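Thiosulfate sulfurtransferase (Pseudomonas aeruginosa, PDB 1YT8) probably transfers sulfur from thiosulfate to cyanide through a chain of repeated rhodanese-like domains. Local coordinates at residues Pro130-Glu135 and Pro214-Arg219; Ala147-Ala152 and Arg188-Cys193; Met161-Gly166 and Asn220-Trp225. One frame throughout, in Å; residues are numbered along the deposited sequence.

Interaction 1: Pro130-Glu135 and Pro214-Arg219; sequences PSLAAE and PVAALR
Ser131 and Leu132 run parallel to Ala217 and Leu218 as a short pair of strands, and three backbone bonds fix the register. Ala217 N donates a hydrogen bond to Pro130 O, Leu132 N bonds to Ala217 O at 2.8 Å, and Arg219 N closes the ladder on Leu132 O. Proline suits the entry of this edge strand: it has no N-H to offer, while its carbonyl is still available to Ala217. The tight part lies on the side of Leu132 and Ala216. Leu132 CG packs against Ala216 CB at 3.9 Å, and Pro130 CB comes within 4.2 Å of the same methyl; so small a side chain on the inner strand lets both larger ones close over it. Farther along, the CD1 branch of Leu218 reaches Ala134 CA at 3.8 Å.

The looser, partly exposed side belongs to Arg219 and is polar. Its CG stands anti to the backbone N (chi1 -169°) and the chain bends at chi3 (-52°), which folds the guanidinium back over the backbone of Leu132 and Ala133. Arg219 NE (2.9 Å) and NH2 (3.0 Å) grip Ser131 OG side-on, the hydroxyl lying in the guanidinium plane. One small group thus receives two N-H groups and limits the rotation of a long, flexible side chain. A water joins Arg219 O to Ala134 N, bridging the two segments where they diverge.

Ala133 stands at the N-cap position of helix 134-142, its N bonded to Glu136 OE1; Val137 and Leu140 of that helix pack on Leu132. Helix 197-208 covers Ala217 through Ser199 and Thr203, while strand 188-192 continues the sheet beyond 215-218, making 131-132 one of its two outermost strands.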
loop_
_atom_site.group_PDB
_atom_site.type_symbol
_atom_site.label_atom_id
_atom_site.label_comp_id
_atom_site.label_asym_id
_atom_site.label_seq_id
_atom_site.Cartn_x
_atom_site.Cartn_y
_atom_site.Cartn_z
ATOM N N PRO A 130 3.821 -5.337 -25.364
ATOM C CA PRO A 130 2.681 -5.141 -26.264
ATOM C C PRO A 130 1.450 -4.546 -25.599
ATOM O O PRO A 130 1.163 -4.833 -24.434
ATOM C CB PRO A 130 2.399 -6.551 -26.784
ATOM C CG PRO A 130 3.713 -7.241 -26.656
ATOM C CD PRO A 130 4.196 -6.760 -25.319
ATOM N N SER A 131 0.726 -3.720 -26.348
ATOM C CA SER A 131 -0.498 -3.109 -25.847
ATOM C C SER A 131 -1.508 -2.910 -26.975
ATOM O O SER A 131 -1.146 -2.843 -28.158
ATOM C CB SER A 131 -0.200 -1.770 -25.155
ATOM O OG SER A 131 0.252 -0.784 -26.065
ATOM N N LEU A 132 -2.779 -2.831 -26.597
ATOM C CA LEU A 132 -3.877 -2.635 -27.539
ATOM C C LEU A 132 -4.672 -1.415 -27.110
ATOM O O LEU A 132 -4.898 -1.206 -25.921
ATOM C CB LEU A 132 -4.799 -3.854 -27.541
ATOM C CG LEU A 132 -4.234 -5.136 -28.141
ATOM C CD1 LEU A 132 -5.148 -6.308 -27.805
ATOM C CD2 LEU A 132 -4.098 -4.966 -29.646
ATOM N N ALA A 133 -5.094 -0.608 -28.077
ATOM C CA ALA A 133 -5.876 0.583 -27.771
ATOM C C ALA A 133 -7.256 0.168 -27.293
ATOM O O ALA A 133 -7.751 -0.896 -27.663
ATOM C CB ALA A 133 -6.005 1.465 -29.011
ATOM N N ALA A 134 -7.879 1.007 -26.469
ATOM C CA ALA A 134 -9.224 0.715 -25.982
ATOM C C ALA A 134 -10.138 0.389 -27.166
ATOM O O ALA A 134 -10.960 -0.531 -27.103
ATOM C CB ALA A 134 -9.774 1.911 -25.225
ATOM N N GLU A 135 -9.982 1.145 -28.249
ATOM C CA GLU A 135 -10.797 0.946 -29.444
ATOM C C GLU A 135 -10.536 -0.396 -30.107
ATOM O O GLU A 135 -11.448 -1.006 -30.670
ATOM C CB GLU A 135 -10.554 2.069 -30.462
ATOM C CG GLU A 135 -11.041 3.444 -30.018
ATOM C CD GLU A 135 -10.037 4.194 -29.159
ATOM O OE1 GLU A 135 -8.978 3.625 -28.818
ATOM O OE2 GLU A 135 -10.309 5.366 -28.825
ATOM N N PRO A 214 -1.032 -15.122 -27.563
ATOM C CA PRO A 214 -0.563 -13.782 -27.917
ATOM C C PRO A 214 -1.065 -12.924 -26.752
ATOM O O PRO A 214 -2.245 -12.990 -26.398
ATOM C CB PRO A 214 -1.290 -13.495 -29.232
ATOM C CG PRO A 214 -2.558 -14.295 -29.108
ATOM C CD PRO A 214 -2.085 -15.586 -28.482
ATOM N N VAL A 215 -0.174 -12.149 -26.140
ATOM C CA VAL A 215 -0.541 -11.331 -24.986
ATOM C C VAL A 215 -0.343 -9.839 -25.214
ATOM O O VAL A 215 0.540 -9.425 -25.963
ATOM C CB VAL A 215 0.293 -11.729 -23.741
ATOM C CG1 VAL A 215 -0.351 -11.174 -22.480
ATOM C CG2 VAL A 215 0.433 -13.237 -23.660
ATOM N N ALA A 216 -1.170 -9.032 -24.559
ATOM C CA ALA A 216 -1.061 -7.583 -24.679
ATOM C C ALA A 216 -1.777 -6.892 -23.535
ATOM O O ALA A 216 -2.724 -7.428 -22.956
ATOM C CB ALA A 216 -1.647 -7.110 -26.017
ATOM N N ALA A 217 -1.320 -5.695 -23.200
ATOM C CA ALA A 217 -1.958 -4.940 -22.138
ATOM C C ALA A 217 -3.034 -4.049 -22.750
ATOM O O ALA A 217 -2.895 -3.602 -23.892
ATOM C CB ALA A 217 -0.926 -4.078 -21.421
ATOM N N LEU A 218 -4.124 -3.829 -22.019
ATOM C CA LEU A 218 -5.142 -2.907 -22.500
ATOM C C LEU A 218 -4.493 -1.565 -22.182
ATOM O O LEU A 218 -4.306 -1.220 -21.011
ATOM C CB LEU A 218 -6.446 -3.043 -21.716
ATOM C CG LEU A 218 -7.430 -1.880 -21.915
ATOM C CD1 LEU A 218 -7.787 -1.742 -23.394
ATOM C CD2 LEU A 218 -8.687 -2.117 -21.083
ATOM N N ARG A 219 -4.134 -0.817 -23.219
ATOM C CA ARG A 219 -3.463 0.466 -23.037
ATOM C C ARG A 219 -4.264 1.500 -22.254
ATOM O O ARG A 219 -5.318 1.950 -22.688
ATOM C CB ARG A 219 -3.067 1.045 -24.395
ATOM C CG ARG A 219 -2.133 2.240 -24.316
ATOM C CD ARG A 219 -1.792 2.713 -25.721
ATOM N NE ARG A 219 -1.319 1.599 -26.539
ATOM C CZ ARG A 219 -1.610 1.438 -27.826
ATOM N NH1 ARG A 219 -2.379 2.318 -28.453
ATOM N NH2 ARG A 219 -1.135 0.389 -28.486
HETATM O O HOH W 1 -6.326 3.090 -25.121
#

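Interaction 2: Ala147-Ala152 and Arg188-Cys193; sequences AVILDA and RVIVNC
Strands 147-151 and 188-192 run parallel, their axes 4.6 Å apart at closest approach and inclined by 24°, with five backbone bonds alternating from Val148 N to Arg188 O up to Ala152 N to Asn192 O. On one face Val148 and Val189 lie side by side, CG2 to CG2, and Leu150 CD1 meets Val189 CG1 at 3.8 Å; beta-branched valines and a leucine suit this apolar surface, where helix 174-181 covers Leu150, Val189 and Val191 and helix 197-208 the last two. On the other face Ile149 CG2 lies 3.6 Å from Asn192 OD1.

At the C-terminal end polar groups take over. With its CG between backbone N and carbonyl carbon (chi1 82°), Asn192 turns its amide toward Asp151. Asn192 ND2 donates to Asp151 OD2 at 3.1 Å, from above the carboxylate plane, the two planes 80° apart. ND2 also bonds to Cys193 O, while a water joins OD2 to Asn192 OD1. The stronger partner of Asp151 is Arg153, in a salt bridge.

Cys193, covalently linked through SG to a sulfite, begins the loop leading to helix 197-208, consistent with the active-site loop of rhodaneses, where a cysteine follows a parallel strand and precedes a helix.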
loop_
_atom_site.group_PDB
_atom_site.type_symbol
_atom_site.label_atom_id
_atom_site.label_comp_id
_atom_site.label_asym_id
_atom_site.label_seq_id
_atom_site.Cartn_x
_atom_site.Cartn_y
_atom_site.Cartn_z
ATOM N N ALA A 147 -10.791 -14.202 -26.955
ATOM C CA ALA A 147 -9.856 -13.477 -26.117
ATOM C C ALA A 147 -10.440 -13.330 -24.729
ATOM O O ALA A 147 -11.656 -13.273 -24.565
ATOM C CB ALA A 147 -9.592 -12.093 -26.707
ATOM N N VAL A 148 -9.573 -13.281 -23.729
ATOM C CA VAL A 148 -10.025 -13.089 -22.360
ATOM C C VAL A 148 -9.339 -11.837 -21.844
ATOM O O VAL A 148 -8.189 -11.559 -22.193
ATOM C CB VAL A 148 -9.686 -14.299 -21.451
ATOM C CG1 VAL A 148 -10.486 -15.517 -21.904
ATOM C CG2 VAL A 148 -8.196 -14.592 -21.477
ATOM N N ILE A 149 -10.065 -11.056 -21.053
ATOM C CA ILE A 149 -9.527 -9.829 -20.483
ATOM C C ILE A 149 -9.380 -10.095 -18.994
ATOM O O ILE A 149 -10.367 -10.327 -18.295
ATOM C CB ILE A 149 -10.479 -8.636 -20.727
ATOM C CG1 ILE A 149 -10.712 -8.474 -22.235
ATOM C CG2 ILE A 149 -9.878 -7.352 -20.149
ATOM C CD1 ILE A 149 -11.627 -7.317 -22.621
ATOM N N LEU A 150 -8.138 -10.077 -18.521
ATOM C CA LEU A 150 -7.844 -10.347 -17.118
ATOM C C LEU A 150 -7.469 -9.063 -16.388
ATOM O O LEU A 150 -6.549 -8.352 -16.796
ATOM C CB LEU A 150 -6.708 -11.365 -17.020
ATOM C CG LEU A 150 -6.866 -12.578 -17.949
ATOM C CD1 LEU A 150 -5.706 -13.535 -17.732
ATOM C CD2 LEU A 150 -8.191 -13.284 -17.687
ATOM N N ASP A 151 -8.192 -8.781 -15.307
ATOM C CA ASP A 151 -7.983 -7.584 -14.499
ATOM C C ASP A 151 -7.007 -7.902 -13.364
ATOM O O ASP A 151 -7.324 -8.691 -12.467
ATOM C CB ASP A 151 -9.327 -7.128 -13.937
ATOM C CG ASP A 151 -9.301 -5.703 -13.448
ATOM O OD1 ASP A 151 -8.385 -5.361 -12.672
ATOM O OD2 ASP A 151 -10.204 -4.929 -13.837
ATOM N N ALA A 152 -5.833 -7.272 -13.399
ATOM C CA ALA A 152 -4.771 -7.520 -12.418
ATOM C C ALA A 152 -4.832 -6.787 -11.080
ATOM O O ALA A 152 -3.918 -6.920 -10.261
ATOM C CB ALA A 152 -3.410 -7.261 -13.073
ATOM N N ARG A 188 -6.388 -15.004 -27.286
ATOM C CA ARG A 188 -5.640 -13.814 -26.900
ATOM C C ARG A 188 -5.838 -13.563 -25.414
ATOM O O ARG A 188 -6.925 -13.785 -24.878
ATOM C CB ARG A 188 -6.138 -12.579 -27.653
ATOM C CG ARG A 188 -6.072 -12.673 -29.159
ATOM C CD ARG A 188 -6.256 -11.302 -29.786
ATOM N NE ARG A 188 -5.238 -10.386 -29.295
ATOM C CZ ARG A 188 -4.640 -9.456 -30.030
ATOM N NH1 ARG A 188 -4.952 -9.303 -31.308
ATOM N NH2 ARG A 188 -3.716 -8.688 -29.480
ATOM N N VAL A 189 -4.785 -13.099 -24.753
ATOM C CA VAL A 189 -4.860 -12.774 -23.339
ATOM C C VAL A 189 -4.544 -11.291 -23.236
ATOM O O VAL A 189 -3.481 -10.834 -23.670
ATOM C CB VAL A 189 -3.859 -13.601 -22.499
ATOM C CG1 VAL A 189 -3.839 -13.099 -21.052
ATOM C CG2 VAL A 189 -4.268 -15.068 -22.518
ATOM N N ILE A 190 -5.495 -10.544 -22.691
ATOM C CA ILE A 190 -5.369 -9.103 -22.524
ATOM C C ILE A 190 -5.414 -8.802 -21.030
ATOM O O ILE A 190 -6.327 -9.246 -20.336
ATOM C CB ILE A 190 -6.537 -8.380 -23.227
ATOM C CG1 ILE A 190 -6.518 -8.708 -24.723
ATOM C CG2 ILE A 190 -6.437 -6.876 -23.002
ATOM C CD1 ILE A 190 -7.759 -8.252 -25.473
ATOM N N VAL A 191 -4.425 -8.064 -20.534
ATOM C CA VAL A 191 -4.372 -7.720 -19.113
ATOM C C VAL A 191 -4.659 -6.231 -18.922
ATOM O O VAL A 191 -4.111 -5.392 -19.640
ATOM C CB VAL A 191 -2.975 -8.028 -18.500
ATOM C CG1 VAL A 191 -2.998 -7.760 -16.995
ATOM C CG2 VAL A 191 -2.571 -9.484 -18.777
ATOM N N ASN A 192 -5.520 -5.902 -17.959
ATOM C CA ASN A 192 -5.833 -4.505 -17.692
ATOM C C ASN A 192 -5.757 -4.194 -16.208
ATOM O O ASN A 192 -5.715 -5.089 -15.369
ATOM C CB ASN A 192 -7.254 -4.141 -18.165
ATOM C CG ASN A 192 -8.335 -4.544 -17.156
ATOM O OD1 ASN A 192 -8.841 -5.667 -17.177
ATOM N ND2 ASN A 192 -8.679 -3.622 -16.255
ATOM N N CYS A 193 -5.714 -2.905 -15.907
ATOM C CA CYS A 193 -5.753 -2.418 -14.543
ATOM C C CYS A 193 -6.521 -1.116 -14.734
ATOM O O CYS A 193 -7.217 -0.975 -15.747
ATOM C CB CYS A 193 -4.347 -2.217 -13.943
ATOM S SG CYS A 193 -3.383 -0.796 -14.473
HETATM O O HOH W 2 -11.675 -5.545 -15.992
#

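Interaction 3: Met161-Gly166 and Asn220-Trp225; sequences MSIPGG and NGTIGW
A proline-bearing type II turn, just ahead of strand 167-168 of the rhodanese-like fold, here packs against the first turn of helix 221-227. Ile163 carries most of the contact. Its CG2 methyl sits over the face of the Trp225 indole, 3.8 Å from the centroid of the six-membered ring and only 8° off the ring normal, a CH-pi contact. The other branch of Ile163 ends in CD1, which touches Trp225 CG at 3.7 Å and also meets Thr222 CG2 at 3.8 Å. A forked side chain suits this place because it can touch the broad ring and the helix together: CG2 stands anti to the backbone N while CG1 lies beside that N (chi1 -54°).

Pro164 meets the indole obliquely, its CD 3.7 Å from Trp225 CZ2. Proline is also well suited to the second position of the turn, where its ring fixes phi; Gly165 follows with the positive phi (78°) that glycine readily accepts, and Gly166 N closes the turn on Ile163 O. At the other end the bent chain of selenomethionine Met161 crosses Thr222 at about a right angle, bringing Met161 CE to 3.7 Å from Thr222 OG1. The hydroxyl's weak hydrogen bond goes to Ala194 O; its contact with CE is packing.

Trp225 is amphipathic: its ring is buried against Val137 and Leu141 of helix 134-142, while NE1 bonds to Gln231 O. At the start of the helix Thr222 has a backbone bond with Cys193. Hydrophobic packing of turn on helix thus joins two elements of the rhodanese-like fold next to the observed sulfite pocket, which includes Cys193, Ala194 and Arg196, a position consistent with the border of an active site.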
loop_
_atom_site.group_PDB
_atom_site.type_symbol
_atom_site.label_atom_id
_atom_site.label_comp_id
_atom_site.label_asym_id
_atom_site.label_seq_id
_atom_site.Cartn_x
_atom_site.Cartn_y
_atom_site.Cartn_z
HETATM N N MSE A 161 -15.355 -1.063 -10.927
HETATM C CA MSE A 161 -15.589 -0.848 -12.352
HETATM C C MSE A 161 -14.675 -1.801 -13.099
HETATM O O MSE A 161 -13.562 -2.080 -12.652
HETATM C CB MSE A 161 -15.313 0.607 -12.766
HETATM C CG MSE A 161 -13.851 0.985 -12.876
HETATM SE SE MSE A 161 -13.018 1.234 -11.150
HETATM C CE MSE A 161 -11.699 2.589 -11.675
ATOM N N SER A 162 -15.151 -2.317 -14.224
ATOM C CA SER A 162 -14.361 -3.264 -14.996
ATOM C C SER A 162 -14.644 -3.220 -16.491
ATOM O O SER A 162 -15.664 -2.683 -16.935
ATOM C CB SER A 162 -14.603 -4.683 -14.473
ATOM O OG SER A 162 -15.992 -4.963 -14.409
ATOM N N ILE A 163 -13.723 -3.790 -17.261
ATOM C CA ILE A 163 -13.849 -3.845 -18.714
ATOM C C ILE A 163 -14.853 -4.968 -19.012
ATOM O O ILE A 163 -14.814 -6.020 -18.377
ATOM C CB ILE A 163 -12.476 -4.180 -19.369
ATOM C CG1 ILE A 163 -11.408 -3.188 -18.889
ATOM C CG2 ILE A 163 -12.597 -4.167 -20.894
ATOM C CD1 ILE A 163 -11.721 -1.717 -19.195
ATOM N N PRO A 164 -15.772 -4.753 -19.970
ATOM C CA PRO A 164 -16.776 -5.766 -20.320
ATOM C C PRO A 164 -16.227 -7.176 -20.475
ATOM O O PRO A 164 -15.296 -7.405 -21.249
ATOM C CB PRO A 164 -17.361 -5.231 -21.625
ATOM C CG PRO A 164 -17.323 -3.762 -21.406
ATOM C CD PRO A 164 -15.941 -3.548 -20.800
ATOM N N GLY A 165 -16.817 -8.115 -19.739
ATOM C CA GLY A 165 -16.388 -9.501 -19.807
ATOM C C GLY A 165 -15.117 -9.807 -19.036
ATOM O O GLY A 165 -14.690 -10.954 -18.981
ATOM N N GLY A 166 -14.519 -8.784 -18.435
ATOM C CA GLY A 166 -13.289 -8.975 -17.683
ATOM C C GLY A 166 -13.392 -9.975 -16.546
ATOM O O GLY A 166 -14.449 -10.139 -15.932
ATOM N N ASN A 220 -3.736 1.865 -21.090
ATOM C CA ASN A 220 -4.338 2.849 -20.197
ATOM C C ASN A 220 -5.584 2.397 -19.418
ATOM O O ASN A 220 -6.283 3.217 -18.828
ATOM C CB ASN A 220 -4.607 4.151 -20.963
ATOM C CG ASN A 220 -3.348 4.698 -21.625
ATOM O OD1 ASN A 220 -2.230 4.433 -21.168
ATOM N ND2 ASN A 220 -3.521 5.468 -22.695
ATOM N N GLY A 221 -5.847 1.093 -19.422
ATOM C CA GLY A 221 -6.949 0.512 -18.657
ATOM C C GLY A 221 -8.349 1.102 -18.647
ATOM O O GLY A 221 -8.848 1.568 -19.668
ATOM N N THR A 222 -8.999 1.049 -17.484
ATOM C CA THR A 222 -10.358 1.567 -17.348
ATOM C C THR A 222 -10.406 3.069 -17.610
ATOM O O THR A 222 -11.416 3.587 -18.086
ATOM C CB THR A 222 -10.964 1.236 -15.950
ATOM O OG1 THR A 222 -10.171 1.817 -14.911
ATOM C CG2 THR A 222 -11.021 -0.265 -15.743
ATOM N N ILE A 223 -9.312 3.762 -17.310
ATOM C CA ILE A 223 -9.224 5.195 -17.563
ATOM C C ILE A 223 -9.306 5.398 -19.075
ATOM O O ILE A 223 -10.069 6.232 -19.564
ATOM C CB ILE A 223 -7.882 5.780 -17.044
ATOM C CG1 ILE A 223 -7.947 5.939 -15.523
ATOM C CG2 ILE A 223 -7.581 7.120 -17.722
ATOM C CD1 ILE A 223 -6.659 6.437 -14.874
ATOM N N GLY A 224 -8.518 4.614 -19.805
ATOM C CA GLY A 224 -8.506 4.712 -21.254
ATOM C C GLY A 224 -9.823 4.290 -21.873
ATOM O O GLY A 224 -10.218 4.806 -22.919
ATOM N N TRP A 225 -10.498 3.339 -21.236
ATOM C CA TRP A 225 -11.787 2.850 -21.719
ATOM C C TRP A 225 -12.799 3.997 -21.648
ATOM O O TRP A 225 -13.558 4.234 -22.586
ATOM C CB TRP A 225 -12.245 1.668 -20.851
ATOM C CG TRP A 225 -13.281 0.792 -21.493
ATOM C CD1 TRP A 225 -14.633 0.834 -21.294
ATOM C CD2 TRP A 225 -13.049 -0.259 -22.444
ATOM N NE1 TRP A 225 -15.258 -0.127 -22.061
ATOM C CE2 TRP A 225 -14.308 -0.812 -22.775
ATOM C CE3 TRP A 225 -11.897 -0.787 -23.049
ATOM C CZ2 TRP A 225 -14.448 -1.868 -23.684
ATOM C CZ3 TRP A 225 -12.037 -1.838 -23.954
ATOM C CH2 TRP A 225 -13.305 -2.367 -24.262
#

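Overall arrangement
All three contacts lie in one rhodanese-like domain, with centres 9 to 12 Å apart. Interactions 1 and 2 share a five-stranded parallel sheet, ordered 131-132, 215-218, 188-192, 147-151, 167-168; strands 215-218 and 188-192, one from each contact, are direct neighbours in it. Along the chain, both segments of interaction 2 fall between those of interaction 1, whereas the segments of interaction 3 alternate with those of both others. Interaction 3 lies at the C-terminal ends of these strands, where Ile163 touches Leu218, Ile149 and Asn192. Interactions 2 and 3 meet at the sulfite-holding loop, Cys193 O facing Thr222 N, while interaction 1 forms an outer edge of the sheet.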